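Local coordinates for SVP1-like protein 2 (Kluyveromyces lactis, PDB 4V16), which probably binds phosphatidylinositol 3,5-bisphosphate through its beta-propeller and so associates with membranes, as a member of the PROPPIN family, at residues I68-T73 / H79-V84; R105-V110 / I116-F121; F218-D223 / V241-W246; L248-V253 / W318-N323. One frame throughout, in Å; residues are numbered along the deposited sequence.

Contact 1: residues I68-T73 / H79-V84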
# COMPACT_ATOMS: atom_id res chain seq x y z
N ILE A 68 11.16 9.43 9.24
CA ILE A 68 10.71 8.05 9.39
C ILE A 68 9.75 7.94 10.57
O ILE A 68 9.95 8.58 11.61
CB ILE A 68 11.90 7.10 9.60
CG1 ILE A 68 12.85 7.18 8.41
CG2 ILE A 68 11.42 5.66 9.80
CD1 ILE A 68 14.19 6.51 8.64
N ALA A 69 8.70 7.14 10.41
CA ALA A 69 7.74 6.90 11.48
C ALA A 69 7.61 5.41 11.75
O ALA A 69 7.34 4.63 10.83
CB ALA A 69 6.38 7.49 11.12
N PHE A 70 7.81 5.01 13.00
CA PHE A 70 7.63 3.62 13.40
C PHE A 70 6.85 3.53 14.70
O PHE A 70 6.84 4.46 15.50
CB PHE A 70 8.99 2.91 13.53
CG PHE A 70 9.85 3.45 14.64
CD1 PHE A 70 9.75 2.94 15.93
CD2 PHE A 70 10.79 4.44 14.40
CE1 PHE A 70 10.54 3.42 16.95
CE2 PHE A 70 11.59 4.92 15.41
CZ PHE A 70 11.47 4.41 16.69
N VAL A 71 6.19 2.39 14.89
CA VAL A 71 5.40 2.13 16.10
C VAL A 71 6.16 1.19 17.02
O VAL A 71 6.63 0.13 16.59
CB VAL A 71 4.03 1.52 15.76
CG1 VAL A 71 3.20 1.34 17.02
CG2 VAL A 71 3.29 2.40 14.75
N SER A 72 6.27 1.56 18.29
CA SER A 72 6.90 0.70 19.29
C SER A 72 5.91 -0.35 19.77
O SER A 72 4.92 -0.02 20.43
CB SER A 72 7.42 1.52 20.47
OG SER A 72 8.11 0.70 21.39
N THR A 73 6.18 -1.61 19.43
CA THR A 73 5.30 -2.71 19.83
C THR A 73 5.17 -2.77 21.35
O THR A 73 4.06 -2.91 21.88
CB THR A 73 5.84 -4.03 19.29
N HIS A 79 6.61 6.79 17.13
CA HIS A 79 7.77 7.67 17.04
C HIS A 79 7.86 8.34 15.67
O HIS A 79 7.45 7.76 14.67
CB HIS A 79 9.06 6.90 17.30
CG HIS A 79 9.12 6.24 18.64
ND1 HIS A 79 9.88 6.73 19.69
CD2 HIS A 79 8.51 5.12 19.12
CE1 HIS A 79 9.73 5.95 20.74
NE2 HIS A 79 8.91 4.96 20.42
N ILE A 80 8.39 9.56 15.65
CA ILE A 80 8.79 10.21 14.41
C ILE A 80 10.30 10.40 14.47
O ILE A 80 10.81 11.31 15.13
CB ILE A 80 8.09 11.57 14.19
CG1 ILE A 80 6.57 11.40 14.23
CG2 ILE A 80 8.52 12.18 12.87
CD1 ILE A 80 6.01 10.51 13.14
N TRP A 81 11.01 9.53 13.76
CA TRP A 81 12.47 9.46 13.83
C TRP A 81 13.13 10.34 12.77
O TRP A 81 12.73 10.34 11.61
CB TRP A 81 12.91 8.00 13.66
CG TRP A 81 14.39 7.75 13.71
CD1 TRP A 81 15.23 7.60 12.64
CD2 TRP A 81 15.19 7.59 14.88
NE1 TRP A 81 16.51 7.37 13.08
CE2 TRP A 81 16.51 7.35 14.45
CE3 TRP A 81 14.92 7.62 16.25
CZ2 TRP A 81 17.57 7.16 15.35
CZ3 TRP A 81 15.97 7.42 17.14
CH2 TRP A 81 17.27 7.20 16.68
N ASP A 82 14.13 11.11 13.20
CA ASP A 82 14.91 11.93 12.28
C ASP A 82 16.14 11.14 11.85
O ASP A 82 16.95 10.73 12.69
CB ASP A 82 15.31 13.25 12.94
CG ASP A 82 15.87 14.26 11.95
OD1 ASP A 82 16.61 13.85 11.03
OD2 ASP A 82 15.57 15.46 12.09
N ASP A 83 16.28 10.94 10.55
CA ASP A 83 17.28 10.02 10.01
C ASP A 83 18.70 10.60 10.00
O ASP A 83 19.67 9.85 9.93
CB ASP A 83 16.88 9.61 8.59
CG ASP A 83 17.68 8.44 8.06
OD1 ASP A 83 18.24 7.69 8.89
OD2 ASP A 83 17.75 8.27 6.83
N VAL A 84 18.81 11.93 10.06
CA VAL A 84 20.12 12.57 10.05
C VAL A 84 20.52 12.97 11.47
O VAL A 84 21.68 12.81 11.86
CB VAL A 84 20.15 13.82 9.12
CG1 VAL A 84 19.07 14.82 9.49
CG2 VAL A 84 21.52 14.48 9.15
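Phe-70 and His-79 sit opposite each other on two antiparallel strands, and their rings supply the aromatic part of the contact. The planes are only 11° apart, yet they are slid so far that the rings barely overlap, with centroids 4.7 Å from each other. It is His-79 CB that comes over the phenyl face, toward its rim, in a CH-pi contact 3.7 Å from the Phe-70 centroid. Phe-70 CG lies between its own backbone N and carbonyl carbon (chi1 66°), a torsion that leans the ring across to the partner strand. Trp-81 CB meets the edge of that ring at CE2, while Ser-72 CB approaches the imidazole edge of His-79 near NE2.

Apolar packing divides between the two faces of the hairpin. On the aromatic face, Ile-68 CD1 stands at the indole edge, 4.3 Å from Trp-81 CD1. On the other, Ala-69 CB meets Ile-80 CD1 at 3.7 Å.

Backbone hydrogen bonds run in both directions within two pairs, Ile-68 with Trp-81 and Phe-70 with His-79. At the end of the strand, Asp-82 OD1 accepts from Val-84 N at 3.1 Å, forming an Asx turn.

Strands 67-72 and 77-82 are the middle pair of a four-stranded blade, flanked by strands 59-61 and 87-93, and Ile-68 reaches across to Phe-37 and Ile-39 on strand 36-41 of the preceding blade.

Contact 2: residues R105-V110 / I116-F121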
# COMPACT_ATOMS: atom_id res chain seq x y z
N ARG A 105 3.38 15.35 3.92
CA ARG A 105 4.05 16.52 4.47
C ARG A 105 3.15 17.30 5.43
O ARG A 105 3.62 18.15 6.17
CB ARG A 105 4.53 17.43 3.34
CG ARG A 105 5.83 16.98 2.70
CD ARG A 105 6.32 17.99 1.67
NE ARG A 105 5.59 17.90 0.41
CZ ARG A 105 5.84 17.02 -0.55
NH1 ARG A 105 6.82 16.13 -0.40
NH2 ARG A 105 5.12 17.02 -1.66
N GLU A 106 1.86 16.99 5.41
CA GLU A 106 0.87 17.71 6.20
C GLU A 106 0.32 16.88 7.36
O GLU A 106 0.23 17.36 8.49
CB GLU A 106 -0.28 18.17 5.31
CG GLU A 106 0.15 19.04 4.14
CD GLU A 106 -1.00 19.38 3.21
OE1 GLU A 106 -1.91 18.54 3.05
OE2 GLU A 106 -0.99 20.48 2.62
N PHE A 107 -0.05 15.63 7.07
CA PHE A 107 -0.80 14.81 8.02
C PHE A 107 -0.13 13.48 8.37
O PHE A 107 0.64 12.93 7.58
CB PHE A 107 -2.19 14.52 7.45
CG PHE A 107 -2.95 15.75 7.05
CD1 PHE A 107 -3.44 16.62 8.00
CD2 PHE A 107 -3.19 16.02 5.71
CE1 PHE A 107 -4.14 17.75 7.63
CE2 PHE A 107 -3.90 17.14 5.33
CZ PHE A 107 -4.37 18.01 6.29
N ILE A 108 -0.43 12.99 9.57
CA ILE A 108 -0.15 11.62 9.96
C ILE A 108 -1.49 10.91 10.16
O ILE A 108 -2.21 11.21 11.11
CB ILE A 108 0.68 11.52 11.25
CG1 ILE A 108 2.06 12.15 11.05
CG2 ILE A 108 0.82 10.06 11.69
CD1 ILE A 108 2.89 12.25 12.32
N VAL A 109 -1.80 9.97 9.27
CA VAL A 109 -3.03 9.20 9.38
C VAL A 109 -2.71 7.83 9.97
O VAL A 109 -1.94 7.07 9.40
CB VAL A 109 -3.72 9.02 8.01
CG1 VAL A 109 -5.06 8.32 8.17
CG2 VAL A 109 -3.91 10.37 7.34
N VAL A 110 -3.31 7.55 11.13
CA VAL A 110 -3.07 6.29 11.84
C VAL A 110 -4.36 5.52 11.99
O VAL A 110 -5.39 6.07 12.39
CB VAL A 110 -2.46 6.53 13.23
CG1 VAL A 110 -1.91 5.23 13.79
CG2 VAL A 110 -1.36 7.58 13.16
N ILE A 116 -9.80 5.63 12.92
CA ILE A 116 -8.78 6.35 12.16
C ILE A 116 -8.47 7.68 12.83
O ILE A 116 -9.35 8.53 12.98
CB ILE A 116 -9.22 6.61 10.70
CG1 ILE A 116 -9.44 5.29 9.97
CG2 ILE A 116 -8.17 7.45 9.97
CD1 ILE A 116 -10.07 5.44 8.59
N SER A 117 -7.21 7.87 13.23
CA SER A 117 -6.76 9.11 13.85
C SER A 117 -5.93 9.93 12.87
O SER A 117 -5.18 9.38 12.07
CB SER A 117 -5.95 8.83 15.11
OG SER A 117 -6.70 8.04 16.02
N ILE A 118 -6.06 11.26 12.95
CA ILE A 118 -5.35 12.16 12.05
C ILE A 118 -4.61 13.24 12.83
O ILE A 118 -5.22 14.16 13.37
CB ILE A 118 -6.33 12.82 11.05
CG1 ILE A 118 -7.06 11.75 10.24
CG2 ILE A 118 -5.58 13.79 10.13
CD1 ILE A 118 -8.15 12.29 9.32
N PHE A 119 -3.29 13.11 12.89
CA PHE A 119 -2.44 14.09 13.56
C PHE A 119 -1.79 15.03 12.54
O PHE A 119 -1.80 14.76 11.34
CB PHE A 119 -1.34 13.40 14.37
CG PHE A 119 -1.86 12.37 15.34
CD1 PHE A 119 -2.16 11.08 14.91
CD2 PHE A 119 -2.04 12.68 16.68
CE1 PHE A 119 -2.63 10.13 15.79
CE2 PHE A 119 -2.51 11.73 17.57
CZ PHE A 119 -2.81 10.46 17.12
N LYS A 120 -1.24 16.14 13.03
CA LYS A 120 -0.51 17.08 12.19
C LYS A 120 0.93 16.64 12.02
O LYS A 120 1.54 16.13 12.96
CB LYS A 120 -0.56 18.49 12.80
CG LYS A 120 0.23 19.54 12.04
CD LYS A 120 0.36 20.82 12.85
CE LYS A 120 1.17 21.87 12.11
NZ LYS A 120 1.34 23.12 12.90
N PHE A 121 1.48 16.82 10.82
CA PHE A 121 2.89 16.55 10.59
C PHE A 121 3.70 17.83 10.81
O PHE A 121 3.79 18.68 9.92
CB PHE A 121 3.14 16.00 9.19
CG PHE A 121 4.50 15.41 9.01
CD1 PHE A 121 4.74 14.08 9.33
CD2 PHE A 121 5.55 16.18 8.55
CE1 PHE A 121 5.99 13.53 9.18
CE2 PHE A 121 6.81 15.63 8.39
CZ PHE A 121 7.03 14.31 8.71
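Phe-121 packs against Ile-108 and the backbone that leads into its strand. At the base of the side chain, CB lies 3.3 Å from Glu-106 O, the same oxygen that accepts a hydrogen bond from Phe-121 N at 2.7 Å. CG stands anti to the backbone N (chi1 -167°), which places the ring beside the start of the partner strand. From there the two ring branches diverge: CD1 is met in the ring plane by Ile-108 CG1 at 3.7 Å, the two side chains crossing at about a right angle, whereas CD2 approaches Arg-105 O at 3.6 Å. The ring also makes an edge-to-face contact with Trp-125. An alanine here would keep the backbone bond to Glu-106 but is likely to open a gap beside Ile-108 and leave Trp-125 without its aromatic partner.

Farther along, Val-110 CG2 touches Phe-119 CE1 at 3.9 Å, and on the other face Val-109 CG1 meets Ile-116 CG2 at 3.7 Å. Ile-108 and Phe-119, then Val-110 and Ser-117, exchange backbone hydrogen bonds in both directions. This alternation of hydrogen-bonded and non-hydrogen-bonded pairs is that of an antiparallel beta hairpin, here the two middle strands of one blade in a PROPPIN beta-propeller.

Contact 3: residues F218-D223 / V241-W246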
# COMPACT_ATOMS: atom_id res chain seq x y z
N PHE A 218 -13.33 -4.72 -13.76
CA PHE A 218 -12.51 -5.82 -14.26
C PHE A 218 -12.95 -7.16 -13.68
O PHE A 218 -13.61 -7.21 -12.64
CB PHE A 218 -11.04 -5.57 -13.93
CG PHE A 218 -10.49 -4.31 -14.52
CD1 PHE A 218 -10.31 -4.19 -15.89
CD2 PHE A 218 -10.14 -3.24 -13.71
CE1 PHE A 218 -9.80 -3.03 -16.44
CE2 PHE A 218 -9.63 -2.08 -14.25
CZ PHE A 218 -9.46 -1.97 -15.62
N ARG A 219 -12.57 -8.23 -14.37
CA ARG A 219 -12.87 -9.59 -13.91
C ARG A 219 -11.56 -10.37 -13.75
O ARG A 219 -10.92 -10.71 -14.74
CB ARG A 219 -13.81 -10.28 -14.89
CG ARG A 219 -14.35 -11.61 -14.39
CD ARG A 219 -15.79 -11.83 -14.83
NE ARG A 219 -16.32 -13.11 -14.36
CZ ARG A 219 -16.66 -13.36 -13.10
NH1 ARG A 219 -16.53 -12.42 -12.17
NH2 ARG A 219 -17.14 -14.55 -12.77
N ARG A 220 -11.17 -10.62 -12.51
CA ARG A 220 -9.92 -11.31 -12.23
C ARG A 220 -9.99 -12.78 -12.64
O ARG A 220 -9.05 -13.32 -13.21
CB ARG A 220 -9.56 -11.20 -10.75
CG ARG A 220 -8.22 -11.85 -10.38
CD ARG A 220 -8.26 -12.48 -9.00
NE ARG A 220 -9.33 -13.47 -8.87
CZ ARG A 220 -9.24 -14.74 -9.26
NH1 ARG A 220 -8.13 -15.19 -9.83
NH2 ARG A 220 -10.27 -15.56 -9.09
N GLY A 221 -11.11 -13.42 -12.32
CA GLY A 221 -11.30 -14.83 -12.62
C GLY A 221 -12.68 -15.29 -12.22
O GLY A 221 -13.46 -14.51 -11.67
N LEU A 222 -12.99 -16.55 -12.49
CA LEU A 222 -14.31 -17.09 -12.18
C LEU A 222 -14.40 -17.51 -10.72
O LEU A 222 -15.39 -17.24 -10.04
CB LEU A 222 -14.63 -18.28 -13.09
CG LEU A 222 -14.77 -17.97 -14.58
CD1 LEU A 222 -15.02 -19.26 -15.34
CD2 LEU A 222 -15.89 -16.97 -14.84
N ASP A 223 -13.35 -18.16 -10.23
CA ASP A 223 -13.33 -18.67 -8.87
C ASP A 223 -12.96 -17.57 -7.88
O ASP A 223 -12.33 -16.58 -8.25
CB ASP A 223 -12.37 -19.86 -8.74
CG ASP A 223 -11.03 -19.62 -9.43
OD1 ASP A 223 -10.59 -18.45 -9.50
OD2 ASP A 223 -10.43 -20.60 -9.90
N VAL A 241 -2.26 -6.66 -10.03
CA VAL A 241 -3.00 -7.38 -8.99
C VAL A 241 -2.38 -8.76 -8.74
O VAL A 241 -1.99 -9.44 -9.68
CB VAL A 241 -4.48 -7.57 -9.38
CG1 VAL A 241 -5.25 -8.27 -8.26
CG2 VAL A 241 -5.13 -6.22 -9.70
N VAL A 242 -2.32 -9.15 -7.47
CA VAL A 242 -1.85 -10.48 -7.09
C VAL A 242 -2.84 -11.13 -6.13
O VAL A 242 -3.24 -10.53 -5.14
CB VAL A 242 -0.46 -10.42 -6.43
CG1 VAL A 242 -0.03 -11.80 -5.95
CG2 VAL A 242 0.57 -9.86 -7.41
N SER A 243 -3.23 -12.37 -6.44
CA SER A 243 -4.18 -13.12 -5.63
C SER A 243 -3.48 -14.18 -4.80
O SER A 243 -2.28 -14.41 -4.97
CB SER A 243 -5.24 -13.77 -6.52
OG SER A 243 -4.62 -14.63 -7.47
N ASP A 244 -4.22 -14.82 -3.90
CA ASP A 244 -3.66 -15.91 -3.11
C ASP A 244 -3.50 -17.16 -3.97
O ASP A 244 -2.93 -18.16 -3.53
CB ASP A 244 -4.53 -16.19 -1.88
CG ASP A 244 -5.91 -16.73 -2.23
OD1 ASP A 244 -6.27 -16.73 -3.43
OD2 ASP A 244 -6.64 -17.15 -1.31
N LYS A 245 -4.02 -17.11 -5.20
CA LYS A 245 -3.68 -18.09 -6.23
C LYS A 245 -2.23 -17.90 -6.66
O LYS A 245 -1.64 -18.78 -7.28
CB LYS A 245 -4.59 -17.94 -7.45
CG LYS A 245 -5.72 -18.94 -7.55
CD LYS A 245 -6.21 -19.01 -8.99
CE LYS A 245 -7.54 -19.73 -9.11
NZ LYS A 245 -7.97 -19.81 -10.54
N TRP A 246 -1.67 -16.74 -6.32
CA TRP A 246 -0.30 -16.38 -6.66
C TRP A 246 -0.13 -16.27 -8.16
O TRP A 246 0.83 -16.78 -8.75
CB TRP A 246 0.68 -17.38 -6.05
CG TRP A 246 0.49 -17.48 -4.58
CD1 TRP A 246 0.13 -18.58 -3.87
CD2 TRP A 246 0.61 -16.41 -3.64
NE1 TRP A 246 0.03 -18.27 -2.54
CE2 TRP A 246 0.32 -16.94 -2.37
CE3 TRP A 246 0.93 -15.06 -3.74
CZ2 TRP A 246 0.35 -16.17 -1.21
CZ3 TRP A 246 0.96 -14.29 -2.59
CH2 TRP A 246 0.67 -14.85 -1.34
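The carboxylate of Asp-223 lies between Lys-245 and the flat guanidinium of Arg-220. Lys-245 NZ bonds to OD2 of Asp-223 on its syn lone pair at 2.7 Å, the two side chains coming from opposite directions, and the same NZ stays 3.1 Å from Asp-223 OD1. Arg-220 NH2 donates to Asp-223 OD1 over 2.9 Å, nearly along the C-O bond and almost in the guanidinium plane. Asp-223 C also lies at the guanidinium edge. Neither Lys-245 CD nor Ser-243 OG, the nearest atoms of the other segment, sits squarely over a face of this group or at its edge; both approach it obliquely.

The salt-bridge network depends on chain shape. Lys-245 runs extended beyond CG, while Arg-220 is bent at chi2 and at chi3 (57°), which turns its guanidinium back toward Asp-223. Its CD passes Ser-243 CB at 4.1 Å, and its NE bonds to Gly-201 O. A leucine in place of Arg-220 would probably leave Asp-223 without its arginine partner, Gly-201 O without this donor and the carboxylate freer to turn. Residues 218-221 spell the Phe-Arg-Arg-Gly motif associated with phosphoinositide recognition in PROPPINs.

Lys-245 belongs to a type I turn, closed by Trp-246 N to Ser-243 O, that links strands 238-243 and 247-252. The contact thus joins this turn to the segment leaving strand 214-219, the outermost strand of the preceding blade.

Contact 4: residues L248-V253 / W318-N323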
# COMPACT_ATOMS: atom_id res chain seq x y z
N LEU A 248 0.04 -13.11 -10.95
CA LEU A 248 0.16 -11.67 -11.15
C LEU A 248 -0.67 -11.25 -12.35
O LEU A 248 -0.43 -11.69 -13.47
CB LEU A 248 1.63 -11.28 -11.35
CG LEU A 248 1.92 -9.82 -11.73
CD1 LEU A 248 1.40 -8.86 -10.67
CD2 LEU A 248 3.41 -9.62 -11.95
N HIS A 249 -1.66 -10.39 -12.11
CA HIS A 249 -2.50 -9.84 -13.17
C HIS A 249 -2.13 -8.40 -13.48
O HIS A 249 -1.58 -7.70 -12.64
CB HIS A 249 -3.98 -9.90 -12.77
CG HIS A 249 -4.48 -11.28 -12.49
ND1 HIS A 249 -5.06 -12.07 -13.46
CD2 HIS A 249 -4.50 -12.01 -11.35
CE1 HIS A 249 -5.41 -13.23 -12.93
NE2 HIS A 249 -5.08 -13.22 -11.65
N VAL A 250 -2.43 -7.97 -14.70
CA VAL A 250 -2.28 -6.57 -15.08
C VAL A 250 -3.48 -6.15 -15.93
O VAL A 250 -3.76 -6.78 -16.96
CB VAL A 250 -0.98 -6.32 -15.86
CG1 VAL A 250 -0.82 -4.84 -16.17
CG2 VAL A 250 0.22 -6.84 -15.08
N PHE A 251 -4.18 -5.12 -15.50
CA PHE A 251 -5.38 -4.64 -16.19
C PHE A 251 -5.12 -3.28 -16.82
O PHE A 251 -4.50 -2.41 -16.21
CB PHE A 251 -6.56 -4.56 -15.22
CG PHE A 251 -6.86 -5.85 -14.52
CD1 PHE A 251 -7.73 -6.78 -15.08
CD2 PHE A 251 -6.28 -6.15 -13.30
CE1 PHE A 251 -8.01 -7.97 -14.44
CE2 PHE A 251 -6.56 -7.34 -12.65
CZ PHE A 251 -7.43 -8.25 -13.22
N GLU A 252 -5.59 -3.09 -18.05
CA GLU A 252 -5.47 -1.81 -18.74
C GLU A 252 -6.70 -0.96 -18.46
O GLU A 252 -7.82 -1.47 -18.44
CB GLU A 252 -5.27 -2.01 -20.25
CG GLU A 252 -4.64 -0.81 -20.94
CD GLU A 252 -4.21 -1.11 -22.36
OE1 GLU A 252 -4.90 -1.90 -23.04
OE2 GLU A 252 -3.18 -0.55 -22.79
N VAL A 253 -6.48 0.34 -18.24
CA VAL A 253 -7.53 1.20 -17.70
C VAL A 253 -8.40 2.04 -18.66
O VAL A 253 -9.56 2.26 -18.33
CB VAL A 253 -6.90 2.16 -16.66
CG1 VAL A 253 -7.95 3.11 -16.09
CG2 VAL A 253 -6.28 1.35 -15.53
N TRP A 318 0.31 -8.10 -24.80
CA TRP A 318 1.21 -7.90 -23.68
C TRP A 318 1.64 -9.24 -23.09
O TRP A 318 0.89 -10.21 -23.15
CB TRP A 318 0.55 -7.06 -22.58
CG TRP A 318 0.09 -5.71 -23.00
CD1 TRP A 318 -1.08 -5.40 -23.65
CD2 TRP A 318 0.76 -4.46 -22.78
NE1 TRP A 318 -1.16 -4.04 -23.85
CE2 TRP A 318 -0.05 -3.45 -23.33
CE3 TRP A 318 1.97 -4.11 -22.18
CZ2 TRP A 318 0.32 -2.10 -23.29
CZ3 TRP A 318 2.33 -2.78 -22.14
CH2 TRP A 318 1.51 -1.79 -22.70
N TRP A 319 2.84 -9.29 -22.52
CA TRP A 319 3.28 -10.48 -21.80
C TRP A 319 4.31 -10.11 -20.73
O TRP A 319 5.13 -9.21 -20.91
CB TRP A 319 3.85 -11.52 -22.77
CG TRP A 319 5.31 -11.39 -23.07
CD1 TRP A 319 6.36 -11.88 -22.34
CD2 TRP A 319 5.90 -10.75 -24.21
NE1 TRP A 319 7.55 -11.58 -22.94
CE2 TRP A 319 7.30 -10.88 -24.10
CE3 TRP A 319 5.38 -10.08 -25.32
CZ2 TRP A 319 8.18 -10.36 -25.04
CZ3 TRP A 319 6.25 -9.56 -26.26
CH2 TRP A 319 7.64 -9.71 -26.11
N LEU A 320 4.25 -10.82 -19.60
CA LEU A 320 5.15 -10.57 -18.47
C LEU A 320 6.38 -11.47 -18.52
O LEU A 320 6.30 -12.62 -18.95
CB LEU A 320 4.40 -10.78 -17.15
CG LEU A 320 3.48 -9.65 -16.71
CD1 LEU A 320 2.53 -10.13 -15.63
CD2 LEU A 320 4.30 -8.46 -16.21
N GLN A 321 7.50 -10.94 -18.06
CA GLN A 321 8.76 -11.67 -18.03
C GLN A 321 9.49 -11.42 -16.72
O GLN A 321 9.72 -10.27 -16.34
CB GLN A 321 9.64 -11.27 -19.21
CG GLN A 321 10.86 -12.15 -19.41
CD GLN A 321 11.81 -11.60 -20.46
OE1 GLN A 321 11.71 -10.45 -20.86
NE2 GLN A 321 12.75 -12.44 -20.90
N LEU A 322 9.86 -12.50 -16.03
CA LEU A 322 10.62 -12.41 -14.79
C LEU A 322 12.11 -12.36 -15.09
O LEU A 322 12.72 -13.38 -15.41
CB LEU A 322 10.30 -13.60 -13.87
CG LEU A 322 11.07 -13.68 -12.56
CD1 LEU A 322 10.85 -12.44 -11.71
CD2 LEU A 322 10.68 -14.93 -11.79
N ASN A 323 12.69 -11.17 -14.99
CA ASN A 323 14.10 -10.97 -15.33
C ASN A 323 15.06 -11.39 -14.22
O ASN A 323 15.87 -12.30 -14.42
CB ASN A 323 14.35 -9.50 -15.68
CG ASN A 323 13.79 -9.11 -17.04
OD1 ASN A 323 13.63 -9.96 -17.92
ND2 ASN A 323 13.49 -7.83 -17.22
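Leu-248 and Leu-320 cross at about a right angle, and Leu-320 CD1 does the touching. That methyl lies 3.8 Å from Leu-248 CD2 and 4.1 Å from Val-250 CG2, so one branch of Leu-320 serves both residues on the facing strand. Leu-248 CG stands anti to the backbone N (chi1 173°), and the CD2 branch beyond it is the one nearest Leu-320. Leu-248 and Val-250, two positions apart on the strand, both direct their CB atoms at the opposing segment.

Toward the other end of the contact, the orientation is perpendicular again, but the partners are unlike. The extended side chain of Glu-252 crosses that of Trp-318, with the carboxylate and indole planes 87° apart. Its OE2 comes closest to CZ2 of Trp-318, at 3.9 Å, and stays 4.2 Å from Trp-318 NE1. The two groups touch without a hydrogen bond.

No hydrogen bond joins the segments. The two strands run at 145° to each other with their axes 9.2 Å apart at the closest, a separation that belongs to packing between sheets.

Strand 247-252 is the third strand of one blade and strand 317-327 the fourth, outermost strand of the next. Strand 271-274, whose connection to strand 247-252 contains the engineered Gly-Ser linker, also contributes: Cys-271 touches both Trp-318 and Leu-320, and Phe-273 packs on Leu-320. On its own sheet, Trp-318 meets Leu-309 and Tyr-311 of strand 303-312.

Seven four-stranded antiparallel sheets make up this propeller, and the contacts, in series along the chain, sample two regions of it. Contacts 1 and 2 are hairpins of consecutive blades, with centres 14 Å apart; they touch where Ile-80 CD1 meets Ile-108 CD1 at 3.7 Å. Contacts 3 and 4 lie on the opposite side of the chain's centre, 13 Å apart, and share the blade holding strands 238-243 and 247-252. Between the pairs, centres are about 33 to 36 Å apart. Together they illustrate how a propeller is built: hydrogen bonds hold strands within a blade, side-chain packing joins neighbouring blades, and in contact 3 a salt-bridge network ties the linker between two blades to a turn of the second.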